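Local coordinates for type IV pilus biogenesis factor PilY1 (PDB 3HX6), which supports type IV pilus assembly, twitching motility and adhesion to host cells, and probably regulates pilus retraction through calcium binding and release, at residues D437-N441 with G442-G446; I454-G457 with Q458-L461. The protein carries 3 engineered substitutions. All coordinates share one frame; numbering follows the deposited sequence.

How the interactions relate
In this beta-propeller-containing C-terminal part of PilY1, interaction 1 lies in the loop after strand 433-437 and interaction 2 is a hairpin at one end of the same mixed sheet; each closes a reversal between residues adjacent in sequence. Strand 433-437 ends at Asp437, and interaction 1 at once folds 437-441 back on 442-446 as a turn at the surface. After a further short loop the chain enters strand 454-456, and interaction 2 turns it into strand 459-466. The two reversals follow in series, neither enclosing nor crossing the other, with centres about 23 Å apart and nearest atoms about 9 Å apart. Phe438 nonetheless touches Leu462 and Lys445 touches Thr466, farther along strand 459-466.

Interaction 1. Residues D437-N441 with G442-G446; sequences DFMVN and GTLKG
Met439 lies against Gly442 and Leu444 in a tight chain reversal at the protein surface, in the loop that leaves strand 433-437. With chi1 at 64°, CG of Met439 sits between its own backbone N and carbonyl carbon, and the extended chain beyond carries SD to 3.5 Å from Gly442 CA. The same sulfur meets Leu444 CD2 at 3.7 Å, the two side chains running alongside one another; flexible methionine and branched leucine suit this apolar patch, and both also touch Ala365. A weak bond of 3.3 Å from Thr443 N to Val440 O closes the turn, though the place of that oxygen is doubtful. Asn441 and Gly442 both have positive phi, which glycine takes up readily because it has no side chain and asparagine accepts more easily than most other residues. Within 442-446, Lys445 NZ donates to Thr443 OG1 at 2.8 Å, tying a long flexible chain to a hydroxyl. Water 1 links the two arms, donating to Phe438 O and accepting from Lys445 N at 2.8 Å. Water 2 accepts from Gly442 N at 2.7 Å and gives a weak, long bond to Met439 O. Before the turn, Phe438 is the centre of an inverse gamma turn, and Asp437 forms a salt bridge with Arg389. At the tip, Val440 to Thr443 make a type I' beta turn, for which Asn-Gly is a classic central pair.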
ATOM      1  N   ASP A 437     -13.773  10.646  29.321  1.00 16.08           N
ATOM      2  CA  ASP A 437     -14.361  11.955  29.073  1.00 17.49           C
ATOM      3  C   ASP A 437     -13.332  12.767  28.292  1.00 17.55           C
ATOM      4  O   ASP A 437     -12.132  12.723  28.588  1.00 17.77           O
ATOM      5  CB  ASP A 437     -14.710  12.664  30.388  1.00 19.07           C
ATOM      6  CG  ASP A 437     -15.915  12.045  31.091  1.00 21.46           C
ATOM      7  OD1 ASP A 437     -17.006  11.990  30.487  1.00 22.29           O
ATOM      8  OD2 ASP A 437     -15.774  11.612  32.253  1.00 24.62           O
ATOM      9  N   PHE A 438     -13.797  13.481  27.273  1.00 15.54           N
ATOM     10  CA  PHE A 438     -12.904  14.292  26.460  1.00 13.48           C
ATOM     11  C   PHE A 438     -12.547  15.572  27.206  1.00 14.53           C
ATOM     12  O   PHE A 438     -13.188  16.613  27.043  1.00 11.93           O
ATOM     13  CB  PHE A 438     -13.559  14.615  25.119  1.00 12.77           C
ATOM     14  CG  PHE A 438     -13.670  13.426  24.205  1.00 13.79           C
ATOM     15  CD1 PHE A 438     -12.530  12.742  23.793  1.00 14.18           C
ATOM     16  CD2 PHE A 438     -14.908  12.987  23.764  1.00 14.11           C
ATOM     17  CE1 PHE A 438     -12.623  11.636  22.954  1.00 13.16           C
ATOM     18  CE2 PHE A 438     -15.015  11.879  22.924  1.00 14.92           C
ATOM     19  CZ  PHE A 438     -13.869  11.204  22.518  1.00 13.03           C
ATOM     20  N   MET A 439     -11.524  15.466  28.044  1.00 15.00           N
ATOM     21  CA  MET A 439     -11.052  16.585  28.842  1.00 16.95           C
ATOM     22  C   MET A 439      -9.738  16.183  29.489  1.00 17.56           C
ATOM     23  O   MET A 439      -9.570  15.038  29.919  1.00 17.25           O
ATOM     24  CB  MET A 439     -12.078  16.935  29.931  1.00 17.60           C
ATOM     25  CG  MET A 439     -12.296  15.836  30.977  1.00 16.90           C
ATOM     26  SD  MET A 439     -13.650  16.222  32.112  1.00 25.16           S
ATOM     27  CE  MET A 439     -13.623  14.787  33.242  1.00 19.73           C
ATOM     28  N   VAL A 440      -8.798  17.116  29.548  1.00 16.22           N
ATOM     29  CA  VAL A 440      -7.519  16.821  30.168  1.00 19.06           C
ATOM     30  C   VAL A 440      -7.558  17.286  31.621  1.00 19.49           C
ATOM     31  O   VAL A 440      -7.581  18.475  31.904  1.00 19.37           O
ATOM     32  CB  VAL A 440      -6.365  17.508  29.414  1.00 19.89           C
ATOM     33  CG1 VAL A 440      -6.667  18.978  29.233  1.00 26.77           C
ATOM     34  CG2 VAL A 440      -5.068  17.323  30.178  1.00 19.94           C
ATOM     35  N   ASN A 441      -7.578  16.331  32.540  1.00 20.74           N
ATOM     36  CA  ASN A 441      -7.636  16.621  33.969  1.00 21.84           C
ATOM     37  C   ASN A 441      -8.846  17.478  34.332  1.00 22.57           C
ATOM     38  O   ASN A 441      -8.723  18.489  35.024  1.00 21.17           O
ATOM     39  CB  ASN A 441      -6.362  17.323  34.445  1.00 23.73           C
ATOM     40  CG  ASN A 441      -6.142  17.164  35.945  1.00 26.65           C
ATOM     41  OD1 ASN A 441      -7.056  16.782  36.677  1.00 27.04           O
ATOM     42  ND2 ASN A 441      -4.933  17.460  36.404  1.00 26.97           N
ATOM     43  N   GLY A 442     -10.014  17.075  33.843  1.00 23.42           N
ATOM     44  CA  GLY A 442     -11.241  17.786  34.150  1.00 22.95           C
ATOM     45  C   GLY A 442     -11.516  19.133  33.504  1.00 24.17           C
ATOM     46  O   GLY A 442     -12.618  19.658  33.670  1.00 24.80           O
ATOM     47  N   THR A 443     -10.563  19.710  32.775  1.00 23.20           N
ATOM     48  CA  THR A 443     -10.837  21.005  32.159  1.00 25.07           C
ATOM     49  C   THR A 443     -11.757  20.874  30.949  1.00 24.83           C
ATOM     50  O   THR A 443     -11.396  20.306  29.911  1.00 23.28           O
ATOM     51  CB  THR A 443      -9.531  21.772  31.798  1.00 25.69           C
ATOM     52  OG1 THR A 443      -9.737  22.576  30.631  1.00 26.50           O
ATOM     53  CG2 THR A 443      -8.412  20.841  31.588  1.00 28.57           C
ATOM     54  N   LEU A 444     -12.966  21.399  31.121  1.00 23.63           N
ATOM     55  CA  LEU A 444     -14.007  21.361  30.103  1.00 24.96           C
ATOM     56  C   LEU A 444     -13.784  22.393  29.009  1.00 25.01           C
ATOM     57  O   LEU A 444     -13.783  23.594  29.272  1.00 26.71           O
ATOM     58  CB  LEU A 444     -15.367  21.599  30.761  1.00 22.77           C
ATOM     59  CG  LEU A 444     -15.648  20.674  31.947  1.00 23.45           C
ATOM     60  CD1 LEU A 444     -16.966  21.060  32.595  1.00 23.32           C
ATOM     61  CD2 LEU A 444     -15.674  19.219  31.474  1.00 22.18           C
ATOM     62  N   LYS A 445     -13.598  21.915  27.781  1.00 23.86           N
ATOM     63  CA  LYS A 445     -13.377  22.791  26.641  1.00 23.08           C
ATOM     64  C   LYS A 445     -14.429  22.526  25.571  1.00 22.79           C
ATOM     65  O   LYS A 445     -14.430  23.156  24.514  1.00 20.93           O
ATOM     66  CB  LYS A 445     -11.986  22.556  26.047  1.00 24.71           C
ATOM     67  CG  LYS A 445     -10.816  22.995  26.926  1.00 32.56           C
ATOM     68  CD  LYS A 445     -10.897  24.483  27.256  1.00 37.85           C
ATOM     69  CE  LYS A 445      -9.524  25.065  27.561  1.00 41.97           C
ATOM     70  NZ  LYS A 445      -8.795  24.289  28.600  1.00 44.80           N
ATOM     71  N   GLY A 446     -15.322  21.584  25.845  1.00 21.63           N
ATOM     72  CA  GLY A 446     -16.345  21.257  24.871  1.00 20.96           C
ATOM     73  C   GLY A 446     -15.802  20.381  23.754  1.00 18.57           C
ATOM     74  O   GLY A 446     -16.304  20.409  22.631  1.00 19.35           O
TER
HETATM   75  O   HOH W   1     -13.039  19.463  26.649  1.00 16.11           O
HETATM   76  O   HOH W   2      -9.740  14.425  33.327  1.00 19.83           O

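Interaction 2. Residues I454-G457 with Q458-L461; sequences IAIG and QVVL
Strands 454-456 and 459-461 pair through their backbones as a short antiparallel hairpin, four hydrogen bonds joining Ile454 to Leu461 and Ile456 to Val459. At the far end both bonds are short and nearly straight: Ile454 N to Leu461 O spans 2.7 Å, and Leu461 N to Ile454 O spans 2.6 Å. Next to the turn, Ile456 N reaches Val459 O at 2.9 Å, and the return bond from Val459 N to Ile456 O is more bent, with 148° at the hydrogen. Between these pairs, Ala455 and Val460 form a non-hydrogen-bonded pair, where Ala455 CA makes a CA-H...O contact with Val459 O.

Among the side chains, Ile454, Ile456, Val459 and Leu461 share one face; beta-branched isoleucine and valine favour the extended backbone, and leucine adds apolar bulk to the same face. Ile456 CG1 is anti to the backbone N (chi1 178°), which leaves CG2 to meet Val459 CG2 at 3.7 Å and Leu461 CD1 at 4.0 Å. The small Ala455 lies on the other face with Val460.

Ile456 to Val459 form a type II' turn whose first central residue, Gly457, has a positive phi that glycine, lacking a side chain, adopts without strain. Water 3 donates to both Gly457 O and Val459 O.

Strand 454-456 is the outermost strand at this end of the sheet within the chain; on the other flank of 459-466 runs strand 477-483, bonded through Leu483 to Val460, while Phe493 and Phe496 from a loop pack on Val459 and Leu461.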
ATOM      1  N   ILE A 454     -11.769   4.787  13.416  1.00 14.18           N
ATOM      2  CA  ILE A 454     -11.168   3.667  12.705  1.00 15.81           C
ATOM      3  C   ILE A 454     -10.549   2.679  13.677  1.00 14.85           C
ATOM      4  O   ILE A 454      -9.606   3.010  14.397  1.00 14.22           O
ATOM      5  CB  ILE A 454     -10.060   4.152  11.746  1.00 16.34           C
ATOM      6  CG1 ILE A 454     -10.634   5.191  10.780  1.00 16.40           C
ATOM      7  CG2 ILE A 454      -9.471   2.964  10.982  1.00 15.72           C
ATOM      8  CD1 ILE A 454      -9.562   6.065  10.113  1.00 20.32           C
ATOM      9  N   ALA A 455     -11.082   1.467  13.694  1.00 14.32           N
ATOM     10  CA  ALA A 455     -10.568   0.424  14.564  1.00 17.37           C
ATOM     11  C   ALA A 455      -9.766  -0.536  13.695  1.00 18.82           C
ATOM     12  O   ALA A 455     -10.288  -1.090  12.729  1.00 21.27           O
ATOM     13  CB  ALA A 455     -11.722  -0.312  15.247  1.00 15.19           C
ATOM     14  N   ILE A 456      -8.494  -0.716  14.027  1.00 19.81           N
ATOM     15  CA  ILE A 456      -7.629  -1.607  13.263  1.00 21.02           C
ATOM     16  C   ILE A 456      -6.662  -2.298  14.204  1.00 20.05           C
ATOM     17  O   ILE A 456      -6.080  -1.662  15.083  1.00 20.73           O
ATOM     18  CB  ILE A 456      -6.837  -0.826  12.174  1.00 22.51           C
ATOM     19  CG1 ILE A 456      -5.907  -1.777  11.417  1.00 26.28           C
ATOM     20  CG2 ILE A 456      -6.051   0.312  12.808  1.00 22.95           C
ATOM     21  CD1 ILE A 456      -5.213  -1.140  10.222  1.00 27.29           C
ATOM     22  N   GLY A 457      -6.491  -3.602  14.022  1.00 21.24           N
ATOM     23  CA  GLY A 457      -5.598  -4.348  14.891  1.00 20.10           C
ATOM     24  C   GLY A 457      -5.976  -4.138  16.348  1.00 20.39           C
ATOM     25  O   GLY A 457      -7.123  -4.351  16.738  1.00 19.62           O
ATOM     26  N   GLN A 458      -5.018  -3.693  17.152  1.00 19.98           N
ATOM     27  CA  GLN A 458      -5.262  -3.467  18.573  1.00 20.10           C
ATOM     28  C   GLN A 458      -5.371  -1.981  18.914  1.00 17.68           C
ATOM     29  O   GLN A 458      -4.953  -1.556  19.991  1.00 15.29           O
ATOM     30  CB  GLN A 458      -4.143  -4.106  19.404  1.00 23.11           C
ATOM     31  CG  GLN A 458      -3.940  -5.597  19.144  1.00 29.42           C
ATOM     32  CD  GLN A 458      -2.715  -6.157  19.856  1.00 33.39           C
ATOM     33  OE1 GLN A 458      -2.629  -6.136  21.088  1.00 32.88           O
ATOM     34  NE2 GLN A 458      -1.755  -6.656  19.078  1.00 35.55           N
ATOM     35  N   VAL A 459      -5.931  -1.191  18.008  1.00 15.39           N
ATOM     36  CA  VAL A 459      -6.078   0.237  18.273  1.00 15.52           C
ATOM     37  C   VAL A 459      -7.348   0.820  17.670  1.00 14.68           C
ATOM     38  O   VAL A 459      -7.866   0.321  16.671  1.00 14.98           O
ATOM     39  CB  VAL A 459      -4.892   1.066  17.699  1.00 16.90           C
ATOM     40  CG1 VAL A 459      -3.573   0.419  18.045  1.00 17.52           C
ATOM     41  CG2 VAL A 459      -5.038   1.216  16.198  1.00 16.77           C
ATOM     42  N   VAL A 460      -7.853   1.876  18.291  1.00 13.82           N
ATOM     43  CA  VAL A 460      -9.013   2.566  17.757  1.00 13.59           C
ATOM     44  C   VAL A 460      -8.510   3.980  17.516  1.00 13.71           C
ATOM     45  O   VAL A 460      -7.940   4.611  18.405  1.00 14.90           O
ATOM     46  CB  VAL A 460     -10.212   2.562  18.730  1.00 15.96           C
ATOM     47  CG1 VAL A 460      -9.846   3.241  20.041  1.00 12.99           C
ATOM     48  CG2 VAL A 460     -11.399   3.249  18.066  1.00 12.89           C
ATOM     49  N   LEU A 461      -8.680   4.452  16.290  1.00 12.48           N
ATOM     50  CA  LEU A 461      -8.224   5.774  15.899  1.00 13.15           C
ATOM     51  C   LEU A 461      -9.420   6.701  15.782  1.00 12.64           C
ATOM     52  O   LEU A 461     -10.418   6.357  15.163  1.00 13.16           O
ATOM     53  CB  LEU A 461      -7.500   5.669  14.558  1.00 14.63           C
ATOM     54  CG  LEU A 461      -6.304   4.713  14.584  1.00 14.63           C
ATOM     55  CD1 LEU A 461      -5.961   4.274  13.172  1.00 17.09           C
ATOM     56  CD2 LEU A 461      -5.118   5.403  15.253  1.00 13.48           C
TER
HETATM   57  O   HOH W   3      -9.037  -2.484  17.020  1.00 17.50           O